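Local coordinates for protein beta-galactosidase (Geobacillus stearothermophilus, PDB 4OIF) that probably hydrolyses terminal non-reducing beta-D-galactose residues from beta-D-galactosides, as a trimeric, zinc-binding enzyme of glycoside hydrolase family 42, at residues Glu657-Leu662 / Arg680-Arg685; Ser629-Gln634 / Phe642-Thr647; Val653-Lys658 / Glu666-Glu671; Tyr4-Thr9 / Ala635-Tyr640. One frame throughout, in Å; residues are numbered along the deposited sequence.

From the N terminus, contact 4 comes first: residues 4-9 meet 635-640 more than 600 residues on, closing by far the longest loop and tying the arm ahead of the barrel to the C-terminal beta domain. That second segment holds the turn of the hairpin and the start of its second strand; the hairpin strands meet in contact 2, so contacts 2 and 4 cross. Contact 2 is complete before contacts 3 and 1 begin. These two share Glu-657 and Lys-658, and their segments interleave: 666-671 returns first, then 680-685. Strand 679-685, between 638-645 and 658-661, joins contacts 1, 2 and 4 in one sheet; contact 3 leads into a smaller neighbouring sheet.

Contact 1: Glu657-Leu662 / Arg680-Arg685; sequences EKVKDL and RVVEKR
The side chain of Lys-684 lies over one methyl of Val-659, with CB and CD each passing 3.7 Å from Val-659 CG1, and beyond that hydrophobic stretch it turns toward a charge. Its carbons run extended until CD-CE, where a bend (chi4 -68°) brings Lys-684 NZ to 3.2 Å from Glu-657 OE1 in a salt bridge, the two side chains crossing at about a right angle. With an alanine here, the Glu-657 carboxylate would probably lose its cationic mate and the CG1 methyl of Val-659 the chain lying over it. The second methyl of Val-659, CG2, meets Val-682 CG2 at 3.5 Å, again in a perpendicular crossing, and Ile-668 of the next strand packs against both valines. On the other side of the sheet, Leu-662 splits its branches, CD2 touching Val-681 CG1 at 3.7 Å while CD1 rests beside the Glu-683 carboxylate. That carboxylate is held from its own strand by Arg-685, through OE1. Between these two faces the backbones form a ladder. Lys-660 and Glu-683 make the hydrogen-bonded pair, the Lys-660 N to Glu-683 O bond being 2.8 Å long, and Leu-662 N reaches Val-681 O at 3.0 Å. Asp-661, paired with Val-682, uses OD1 to accept from the backbone N of Phe-663 and of Thr-664, holding the turn that follows. Strands 658-661 and 679-685 are thus adjacent inner strands, flanked by 667-669 and 638-645, in the five-stranded antiparallel sheet of the C-terminal beta domain.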
# COMPACT_ATOMS: atom_id res chain seq x y z
N GLU A 657 7.62 -54.57 -8.29
CA GLU A 657 6.60 -55.61 -8.19
C GLU A 657 5.59 -55.39 -9.31
O GLU A 657 5.53 -54.30 -9.87
CB GLU A 657 5.92 -55.59 -6.82
CG GLU A 657 6.83 -56.06 -5.68
CD GLU A 657 6.14 -56.06 -4.33
OE1 GLU A 657 5.87 -54.95 -3.80
OE2 GLU A 657 5.86 -57.16 -3.80
N LYS A 658 4.81 -56.40 -9.65
CA LYS A 658 3.83 -56.22 -10.72
C LYS A 658 2.47 -55.79 -10.20
O LYS A 658 2.07 -56.11 -9.08
CB LYS A 658 3.70 -57.47 -11.59
CG LYS A 658 4.02 -58.77 -10.88
CD LYS A 658 3.98 -59.94 -11.86
CE LYS A 658 4.92 -59.70 -13.04
NZ LYS A 658 5.07 -60.91 -13.89
N VAL A 659 1.77 -55.04 -11.03
CA VAL A 659 0.55 -54.38 -10.65
C VAL A 659 -0.36 -54.37 -11.86
O VAL A 659 0.08 -54.69 -12.96
CB VAL A 659 0.81 -52.94 -10.21
CG1 VAL A 659 1.50 -52.90 -8.86
CG2 VAL A 659 1.65 -52.23 -11.26
N LYS A 660 -1.62 -54.00 -11.66
CA LYS A 660 -2.60 -54.04 -12.73
C LYS A 660 -3.18 -52.66 -12.95
O LYS A 660 -3.67 -52.02 -12.02
CB LYS A 660 -3.70 -55.06 -12.41
CG LYS A 660 -3.21 -56.51 -12.23
CD LYS A 660 -2.69 -56.79 -10.80
CE LYS A 660 -1.88 -58.08 -10.70
NZ LYS A 660 -1.10 -58.10 -9.42
N ASP A 661 -3.11 -52.19 -14.19
CA ASP A 661 -3.67 -50.90 -14.55
C ASP A 661 -5.19 -50.86 -14.33
O ASP A 661 -5.95 -51.56 -14.99
CB ASP A 661 -3.34 -50.57 -16.00
CG ASP A 661 -3.87 -49.22 -16.44
OD1 ASP A 661 -5.08 -48.96 -16.27
OD2 ASP A 661 -3.09 -48.41 -16.96
N LEU A 662 -5.63 -50.00 -13.43
CA LEU A 662 -7.02 -49.94 -13.02
C LEU A 662 -7.96 -49.56 -14.16
O LEU A 662 -9.14 -49.90 -14.12
CB LEU A 662 -7.18 -48.94 -11.87
CG LEU A 662 -8.39 -49.13 -10.97
CD1 LEU A 662 -8.25 -50.44 -10.21
CD2 LEU A 662 -8.51 -47.96 -10.02
N ARG A 680 -0.77 -42.59 -13.82
CA ARG A 680 -1.01 -43.99 -13.92
C ARG A 680 -1.73 -44.41 -12.65
O ARG A 680 -1.26 -44.13 -11.56
CB ARG A 680 0.30 -44.74 -14.08
CG ARG A 680 0.28 -45.73 -15.18
CD ARG A 680 0.22 -45.11 -16.56
NE ARG A 680 0.47 -46.17 -17.53
CZ ARG A 680 -0.46 -47.00 -17.95
NH1 ARG A 680 -1.71 -46.84 -17.52
NH2 ARG A 680 -0.17 -47.96 -18.80
N VAL A 681 -2.89 -45.04 -12.77
CA VAL A 681 -3.57 -45.53 -11.59
C VAL A 681 -3.51 -47.04 -11.59
O VAL A 681 -3.95 -47.70 -12.53
CB VAL A 681 -5.02 -45.06 -11.51
CG1 VAL A 681 -5.65 -45.56 -10.23
CG2 VAL A 681 -5.06 -43.54 -11.53
N VAL A 682 -2.95 -47.58 -10.53
CA VAL A 682 -2.48 -48.94 -10.53
C VAL A 682 -3.01 -49.70 -9.32
O VAL A 682 -3.28 -49.12 -8.28
CB VAL A 682 -0.94 -48.92 -10.62
CG1 VAL A 682 -0.27 -49.59 -9.44
CG2 VAL A 682 -0.51 -49.53 -11.93
N GLU A 683 -3.21 -51.00 -9.48
CA GLU A 683 -3.76 -51.81 -8.41
C GLU A 683 -2.81 -52.94 -8.07
O GLU A 683 -2.23 -53.57 -8.96
CB GLU A 683 -5.13 -52.37 -8.81
CG GLU A 683 -5.74 -53.33 -7.81
CD GLU A 683 -6.97 -54.03 -8.36
OE1 GLU A 683 -7.39 -55.05 -7.78
OE2 GLU A 683 -7.51 -53.56 -9.39
N LYS A 684 -2.62 -53.18 -6.78
CA LYS A 684 -1.72 -54.24 -6.34
C LYS A 684 -2.39 -55.12 -5.30
O LYS A 684 -2.70 -54.65 -4.20
CB LYS A 684 -0.43 -53.64 -5.79
CG LYS A 684 0.56 -54.70 -5.36
CD LYS A 684 1.98 -54.20 -5.42
CE LYS A 684 2.92 -55.25 -4.86
NZ LYS A 684 2.74 -55.45 -3.40
N ARG A 685 -2.61 -56.38 -5.64
CA ARG A 685 -3.31 -57.30 -4.75
C ARG A 685 -2.51 -57.54 -3.48
O ARG A 685 -1.29 -57.66 -3.51
CB ARG A 685 -3.58 -58.63 -5.44
CG ARG A 685 -4.49 -59.56 -4.65
CD ARG A 685 -5.86 -58.93 -4.49
NE ARG A 685 -6.44 -58.62 -5.79
CZ ARG A 685 -7.48 -57.81 -5.98
NH1 ARG A 685 -8.07 -57.23 -4.94
NH2 ARG A 685 -7.93 -57.59 -7.20

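Contact 2: Ser629-Gln634 / Phe642-Thr647; sequences SVQARQ and FIMNFT
Met-644 reaches along the backbone of Ser-629, beginning with CB at 3.6 Å from Ser-629 O. CG passes a little farther from the same carbonyl oxygen, and SD carries the chain on to a bend (chi3 -68°) that folds the methyl back over the neighbouring strand. There Met-644 CE lies 3.5 Å from Ser-629 OG and also touches CB and CG of Gln-631, at 4.1 Å from Gln-631 CB. Phe-646 approaches Ser-629 too, turning the edge of its ring toward CB, and Phe-642 likewise directs a ring edge at Gln-631 O. On the opposite face Val-630 CG2 and Ile-643 CG2 sit 4.0 Å apart, side by side and pointing the same way. Four backbone hydrogen bonds join the two segments: Ser-629 exchanges a pair with Met-644 and Gln-631 another with Phe-642, whose N donates to Gln-631 O at 2.8 Å. Val-630 N instead donates to the side chain of Asp-453, and the amide of Gln-631 is turned away, its OE1 accepting from Arg-409. The chemistry of this wholly buried contact implies a division of labour: the peptide groups of the two bonded pairs satisfy each other across it, while the side chains meet mostly through apolar and van der Waals contact.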
# COMPACT_ATOMS: atom_id res chain seq x y z
N SER A 629 5.10 -37.84 -8.24
CA SER A 629 4.55 -38.12 -6.94
C SER A 629 3.87 -39.47 -6.97
O SER A 629 3.07 -39.75 -7.86
CB SER A 629 3.56 -37.02 -6.53
OG SER A 629 2.93 -37.32 -5.30
N VAL A 630 4.19 -40.32 -6.01
CA VAL A 630 3.49 -41.59 -5.90
C VAL A 630 2.75 -41.60 -4.58
O VAL A 630 3.35 -41.40 -3.53
CB VAL A 630 4.46 -42.80 -5.99
CG1 VAL A 630 3.69 -44.10 -5.78
CG2 VAL A 630 5.19 -42.81 -7.34
N GLN A 631 1.43 -41.79 -4.64
CA GLN A 631 0.62 -41.76 -3.43
C GLN A 631 -0.41 -42.87 -3.47
O GLN A 631 -0.91 -43.18 -4.53
CB GLN A 631 -0.10 -40.41 -3.28
CG GLN A 631 0.80 -39.24 -2.92
CD GLN A 631 1.37 -39.36 -1.52
OE1 GLN A 631 0.72 -39.90 -0.62
NE2 GLN A 631 2.59 -38.88 -1.34
N ALA A 632 -0.74 -43.45 -2.32
CA ALA A 632 -1.61 -44.62 -2.31
C ALA A 632 -2.79 -44.58 -1.33
O ALA A 632 -2.77 -43.89 -0.31
CB ALA A 632 -0.78 -45.84 -2.04
N ARG A 633 -3.82 -45.35 -1.66
CA ARG A 633 -4.88 -45.64 -0.71
C ARG A 633 -4.97 -47.15 -0.54
O ARG A 633 -4.67 -47.89 -1.45
CB ARG A 633 -6.20 -45.05 -1.17
CG ARG A 633 -6.15 -43.53 -1.13
CD ARG A 633 -7.40 -42.90 -1.65
NE ARG A 633 -8.54 -43.16 -0.78
CZ ARG A 633 -9.72 -42.60 -0.97
NH1 ARG A 633 -9.89 -41.78 -1.99
NH2 ARG A 633 -10.73 -42.88 -0.14
N GLN A 634 -5.36 -47.59 0.64
CA GLN A 634 -5.25 -49.00 0.95
C GLN A 634 -6.60 -49.61 1.29
O GLN A 634 -7.31 -49.12 2.17
CB GLN A 634 -4.27 -49.21 2.10
CG GLN A 634 -2.97 -48.46 1.90
CD GLN A 634 -1.84 -48.97 2.77
OE1 GLN A 634 -1.59 -48.45 3.85
NE2 GLN A 634 -1.15 -50.00 2.30
N PHE A 642 -1.27 -44.30 -7.07
CA PHE A 642 -1.30 -43.26 -8.09
C PHE A 642 0.12 -42.82 -8.39
O PHE A 642 0.85 -42.36 -7.49
CB PHE A 642 -2.12 -42.05 -7.61
CG PHE A 642 -3.59 -42.31 -7.48
CD1 PHE A 642 -4.08 -43.12 -6.46
CD2 PHE A 642 -4.48 -41.72 -8.36
CE1 PHE A 642 -5.45 -43.35 -6.34
CE2 PHE A 642 -5.86 -41.95 -8.24
CZ PHE A 642 -6.34 -42.77 -7.23
N ILE A 643 0.52 -42.94 -9.65
CA ILE A 643 1.81 -42.47 -10.11
C ILE A 643 1.60 -41.23 -10.99
O ILE A 643 1.13 -41.32 -12.12
CB ILE A 643 2.57 -43.56 -10.88
CG1 ILE A 643 2.53 -44.88 -10.10
CG2 ILE A 643 3.99 -43.11 -11.16
CD1 ILE A 643 3.15 -46.09 -10.84
N MET A 644 1.97 -40.07 -10.45
CA MET A 644 1.59 -38.79 -11.04
C MET A 644 2.79 -37.96 -11.50
O MET A 644 3.68 -37.63 -10.72
CB MET A 644 0.75 -38.01 -10.02
CG MET A 644 -0.48 -38.77 -9.56
SD MET A 644 -1.29 -38.05 -8.11
CE MET A 644 -0.07 -38.35 -6.83
N ASN A 645 2.82 -37.62 -12.78
CA ASN A 645 3.90 -36.81 -13.31
C ASN A 645 3.59 -35.32 -13.21
O ASN A 645 2.95 -34.76 -14.09
CB ASN A 645 4.19 -37.19 -14.76
CG ASN A 645 5.38 -36.44 -15.34
OD1 ASN A 645 6.05 -35.67 -14.65
ND2 ASN A 645 5.63 -36.66 -16.63
N PHE A 646 4.06 -34.69 -12.14
CA PHE A 646 3.85 -33.25 -11.98
C PHE A 646 4.98 -32.43 -12.62
O PHE A 646 5.42 -31.43 -12.06
CB PHE A 646 3.70 -32.89 -10.50
CG PHE A 646 2.32 -33.18 -9.93
CD1 PHE A 646 1.23 -32.40 -10.28
CD2 PHE A 646 2.13 -34.23 -9.02
CE1 PHE A 646 -0.05 -32.66 -9.75
CE2 PHE A 646 0.87 -34.49 -8.49
CZ PHE A 646 -0.23 -33.70 -8.87
N THR A 647 5.45 -32.86 -13.80
CA THR A 647 6.47 -32.12 -14.52
C THR A 647 6.05 -31.96 -15.97
O THR A 647 5.15 -32.66 -16.43
CB THR A 647 7.85 -32.81 -14.51
OG1 THR A 647 7.87 -33.82 -15.52
CG2 THR A 647 8.14 -33.45 -13.15

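Contact 3: Val653-Lys658 / Glu666-Glu671; sequences VVLEEK and EEIVGE
Val-654 pairs with Glu-671 and Leu-655 with Gly-670 in a long antiparallel hairpin that bends at a corner, near residues 656-657 in one arm and at 670 in the other, and so passes from a three-stranded sheet into the five-stranded one. The backbone bonds concentrate at the Leu-655/Gly-670 pair: each N donates to the other's carbonyl oxygen at 2.9 Å, although Leu-655 N stands well above the carbonyl plane of Gly-670. The positive phi of Gly-670 (80°) accompanies the change of direction there. Weaker CH...O contacts flank the pair, among them Glu-671 CA to Val-653 O at 3.2 Å. The apolar contacts lie on two sides, with Leu-655 CD1 meeting Ile-668 CG1 at 4.0 Å toward the interior and Val-654 CG2 resting on Glu-671 CG. At the exposed end the interaction is ionic but loose. Lys-658, bent at chi3 (55°), brings NZ to 3.5 Å from Glu-667 OE1, a long salt bridge, and a water completes the link, accepting from the lysine and donating to the carboxylate. Where the corner itself is filled, Val-669 CG2 sits 3.5 Å from Glu-657 O.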
# COMPACT_ATOMS: atom_id res chain seq x y z
N VAL A 653 9.84 -44.25 -15.14
CA VAL A 653 9.38 -44.64 -13.83
C VAL A 653 9.61 -46.15 -13.78
O VAL A 653 9.60 -46.79 -14.83
CB VAL A 653 7.89 -44.21 -13.65
CG1 VAL A 653 7.02 -45.29 -13.06
CG2 VAL A 653 7.79 -42.87 -12.89
N VAL A 654 9.88 -46.74 -12.62
CA VAL A 654 10.14 -48.18 -12.59
C VAL A 654 9.43 -48.86 -11.42
O VAL A 654 9.64 -48.52 -10.26
CB VAL A 654 11.66 -48.49 -12.49
CG1 VAL A 654 11.90 -50.00 -12.55
CG2 VAL A 654 12.44 -47.82 -13.60
N LEU A 655 8.59 -49.84 -11.76
CA LEU A 655 7.89 -50.67 -10.79
C LEU A 655 8.67 -51.96 -10.57
O LEU A 655 9.01 -52.63 -11.54
CB LEU A 655 6.48 -50.99 -11.29
CG LEU A 655 5.40 -49.91 -11.27
CD1 LEU A 655 4.45 -50.12 -12.42
CD2 LEU A 655 4.65 -49.99 -9.97
N GLU A 656 8.94 -52.33 -9.32
CA GLU A 656 9.69 -53.56 -9.03
C GLU A 656 8.77 -54.76 -8.92
O GLU A 656 9.10 -55.85 -9.38
CB GLU A 656 10.51 -53.41 -7.74
CG GLU A 656 11.74 -52.54 -7.89
CD GLU A 656 12.46 -52.29 -6.58
OE1 GLU A 656 11.96 -52.74 -5.52
OE2 GLU A 656 13.52 -51.64 -6.61
N GLU A 657 7.62 -54.57 -8.29
CA GLU A 657 6.60 -55.61 -8.19
C GLU A 657 5.59 -55.39 -9.31
O GLU A 657 5.53 -54.30 -9.87
CB GLU A 657 5.92 -55.59 -6.82
CG GLU A 657 6.83 -56.06 -5.68
CD GLU A 657 6.14 -56.06 -4.33
OE1 GLU A 657 5.87 -54.95 -3.80
OE2 GLU A 657 5.86 -57.16 -3.80
N LYS A 658 4.81 -56.40 -9.65
CA LYS A 658 3.83 -56.22 -10.72
C LYS A 658 2.47 -55.79 -10.20
O LYS A 658 2.07 -56.11 -9.08
CB LYS A 658 3.70 -57.47 -11.59
CG LYS A 658 4.02 -58.77 -10.88
CD LYS A 658 3.98 -59.94 -11.86
CE LYS A 658 4.92 -59.70 -13.04
NZ LYS A 658 5.07 -60.91 -13.89
N GLU A 666 -4.52 -54.19 -17.85
CA GLU A 666 -3.19 -54.66 -18.19
C GLU A 666 -2.29 -54.80 -16.98
O GLU A 666 -2.20 -53.89 -16.14
CB GLU A 666 -2.52 -53.72 -19.20
CG GLU A 666 -1.07 -54.11 -19.50
CD GLU A 666 -0.32 -53.07 -20.30
OE1 GLU A 666 -0.83 -51.93 -20.44
OE2 GLU A 666 0.78 -53.38 -20.80
N GLU A 667 -1.62 -55.94 -16.88
CA GLU A 667 -0.58 -56.12 -15.88
C GLU A 667 0.70 -55.45 -16.38
O GLU A 667 1.07 -55.62 -17.54
CB GLU A 667 -0.35 -57.61 -15.60
CG GLU A 667 0.63 -57.89 -14.49
CD GLU A 667 0.73 -59.37 -14.14
OE1 GLU A 667 1.73 -60.00 -14.53
OE2 GLU A 667 -0.20 -59.88 -13.48
N ILE A 668 1.34 -54.67 -15.52
CA ILE A 668 2.59 -54.01 -15.89
C ILE A 668 3.64 -54.14 -14.80
O ILE A 668 3.32 -54.33 -13.63
CB ILE A 668 2.38 -52.51 -16.21
CG1 ILE A 668 1.86 -51.76 -14.99
CG2 ILE A 668 1.43 -52.33 -17.40
CD1 ILE A 668 1.52 -50.30 -15.28
N VAL A 669 4.90 -54.05 -15.21
CA VAL A 669 6.03 -54.20 -14.30
C VAL A 669 7.25 -53.66 -15.02
O VAL A 669 7.28 -53.60 -16.25
CB VAL A 669 6.24 -55.66 -13.89
CG1 VAL A 669 6.88 -56.45 -15.02
CG2 VAL A 669 7.11 -55.73 -12.64
N GLY A 670 8.26 -53.26 -14.26
CA GLY A 670 9.47 -52.71 -14.85
C GLY A 670 9.28 -51.25 -15.25
O GLY A 670 8.55 -50.52 -14.59
N GLU A 671 9.95 -50.83 -16.31
CA GLU A 671 9.94 -49.42 -16.65
C GLU A 671 8.68 -49.02 -17.40
O GLU A 671 8.12 -49.78 -18.18
CB GLU A 671 11.18 -49.05 -17.48
CG GLU A 671 11.54 -47.58 -17.36
CD GLU A 671 12.61 -47.15 -18.34
OE1 GLU A 671 13.78 -46.99 -17.92
OE2 GLU A 671 12.28 -46.96 -19.53
O HOH W 1 2.69 -63.02 -13.61

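Contact 4: Tyr4-Thr9 / Ala635-Tyr640; sequences YERTYT and APECDY
The irregular N-terminal arm ahead of the barrel here meets the turn of a C-terminal hairpin, the one that links strands 628-634 and 638-645. Arg-6 does most of the gripping. Extended from CG to NE (chi2 175°), it delivers its guanidinium end-on to the carboxylate: Arg-6 NH2 donates to Glu-637 OE2 at 2.7 Å in a fairly straight bond (161°), while Arg-6 NH1 reaches Glu-637 OE1 at a longer 3.3 Å. The two planes are turned 36° against each other, so the fork is not flat; OE2 stays in the guanidinium plane whereas OE1 is tilted out of it. One face of the guanidinium rests on Ala-635, whose CB lies 3.6 Å from Arg-6 NH2, and the hydroxyl of Tyr-640 stands at its edge. NH2 also donates to Gly-403 O, so the same group reaches a third part of the chain. A leucine in place of Arg-6 would probably leave the Glu-637 carboxylate without its two-pronged partner and Gly-403 O without this donor. Around the charged core, Tyr-4 O sits 3.2 Å from Pro-636 CD, and Tyr-4 CB lies against Ala-635 O. The turn is closed from within by Ala-635 N to Cys-638 O, and the C-terminal Arg-686 binds the carbonyls of Ala-635 and Pro-636. The whole is an end-on, bidentate arginine-carboxylate salt bridge, here joining the N-terminal arm to the turn of the C-terminal-domain hairpin.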
# COMPACT_ATOMS: atom_id res chain seq x y z
N TYR A 4 -7.47 -52.27 7.48
CA TYR A 4 -7.66 -51.41 6.30
C TYR A 4 -9.12 -51.35 5.85
O TYR A 4 -9.39 -51.22 4.65
CB TYR A 4 -6.83 -51.91 5.10
CG TYR A 4 -5.32 -51.85 5.22
CD1 TYR A 4 -4.66 -50.68 5.59
CD2 TYR A 4 -4.55 -52.97 4.93
CE1 TYR A 4 -3.27 -50.64 5.68
CE2 TYR A 4 -3.18 -52.94 5.01
CZ TYR A 4 -2.54 -51.78 5.39
OH TYR A 4 -1.16 -51.79 5.47
N GLU A 5 -10.06 -51.46 6.77
CA GLU A 5 -11.44 -51.59 6.34
C GLU A 5 -11.93 -50.26 5.76
O GLU A 5 -11.52 -49.19 6.21
CB GLU A 5 -12.34 -52.06 7.48
CG GLU A 5 -13.24 -53.24 7.09
CD GLU A 5 -14.17 -52.92 5.92
OE1 GLU A 5 -15.03 -52.02 6.06
OE2 GLU A 5 -14.02 -53.55 4.85
N ARG A 6 -12.78 -50.35 4.75
CA ARG A 6 -13.35 -49.15 4.15
C ARG A 6 -14.28 -48.45 5.12
O ARG A 6 -14.95 -49.07 5.94
CB ARG A 6 -14.11 -49.50 2.86
CG ARG A 6 -13.23 -49.93 1.71
CD ARG A 6 -14.08 -50.37 0.55
NE ARG A 6 -13.30 -50.61 -0.66
CZ ARG A 6 -12.71 -51.77 -0.96
NH1 ARG A 6 -12.81 -52.81 -0.14
NH2 ARG A 6 -12.03 -51.88 -2.09
N THR A 7 -14.29 -47.12 5.05
CA THR A 7 -15.21 -46.33 5.84
C THR A 7 -15.89 -45.32 4.91
O THR A 7 -15.27 -44.34 4.49
CB THR A 7 -14.49 -45.62 7.00
OG1 THR A 7 -13.53 -44.71 6.48
CG2 THR A 7 -13.78 -46.64 7.90
N TYR A 8 -17.14 -45.58 4.58
CA TYR A 8 -17.87 -44.75 3.61
C TYR A 8 -18.44 -43.49 4.26
O TYR A 8 -19.05 -43.55 5.33
CB TYR A 8 -18.99 -45.56 2.96
CG TYR A 8 -18.51 -46.74 2.14
CD1 TYR A 8 -18.38 -46.64 0.76
CD2 TYR A 8 -18.19 -47.95 2.75
CE1 TYR A 8 -17.95 -47.72 0.00
CE2 TYR A 8 -17.75 -49.03 2.00
CZ TYR A 8 -17.63 -48.91 0.63
OH TYR A 8 -17.20 -49.98 -0.12
N THR A 9 -18.25 -42.35 3.61
CA THR A 9 -18.69 -41.08 4.19
C THR A 9 -20.10 -40.72 3.72
O THR A 9 -20.80 -39.96 4.39
CB THR A 9 -17.71 -39.92 3.87
OG1 THR A 9 -17.54 -39.79 2.45
CG2 THR A 9 -16.35 -40.17 4.53
N ALA A 635 -6.95 -50.66 0.57
CA ALA A 635 -8.16 -51.44 0.83
C ALA A 635 -7.78 -52.72 1.59
O ALA A 635 -6.59 -53.04 1.69
CB ALA A 635 -8.87 -51.76 -0.47
N PRO A 636 -8.76 -53.45 2.14
CA PRO A 636 -8.39 -54.70 2.81
C PRO A 636 -7.67 -55.65 1.87
O PRO A 636 -6.63 -56.21 2.21
CB PRO A 636 -9.74 -55.28 3.25
CG PRO A 636 -10.65 -54.11 3.34
CD PRO A 636 -10.21 -53.16 2.27
N GLU A 637 -8.23 -55.80 0.67
CA GLU A 637 -7.73 -56.74 -0.32
C GLU A 637 -6.59 -56.21 -1.20
O GLU A 637 -5.87 -57.00 -1.79
CB GLU A 637 -8.88 -57.20 -1.22
CG GLU A 637 -9.43 -56.14 -2.17
CD GLU A 637 -10.41 -55.17 -1.52
OE1 GLU A 637 -10.50 -55.14 -0.28
OE2 GLU A 637 -11.11 -54.44 -2.26
N CYS A 638 -6.43 -54.89 -1.30
CA CYS A 638 -5.42 -54.36 -2.21
C CYS A 638 -5.00 -52.91 -1.99
O CYS A 638 -5.66 -52.12 -1.32
CB CYS A 638 -5.90 -54.50 -3.65
SG CYS A 638 -7.26 -53.42 -4.05
N ASP A 639 -3.86 -52.58 -2.59
CA ASP A 639 -3.38 -51.21 -2.62
C ASP A 639 -3.78 -50.55 -3.95
O ASP A 639 -3.75 -51.17 -5.00
CB ASP A 639 -1.85 -51.18 -2.43
CG ASP A 639 -1.43 -51.50 -1.00
OD1 ASP A 639 -2.17 -51.16 -0.04
OD2 ASP A 639 -0.35 -52.10 -0.83
N TYR A 640 -4.21 -49.29 -3.87
CA TYR A 640 -4.43 -48.46 -5.04
C TYR A 640 -3.38 -47.37 -5.07
O TYR A 640 -3.31 -46.54 -4.18
CB TYR A 640 -5.82 -47.83 -5.04
CG TYR A 640 -6.96 -48.80 -5.09
CD1 TYR A 640 -7.73 -49.05 -3.95
CD2 TYR A 640 -7.28 -49.47 -6.26
CE1 TYR A 640 -8.79 -49.93 -3.99
CE2 TYR A 640 -8.34 -50.36 -6.30
CZ TYR A 640 -9.09 -50.59 -5.17
OH TYR A 640 -10.14 -51.47 -5.21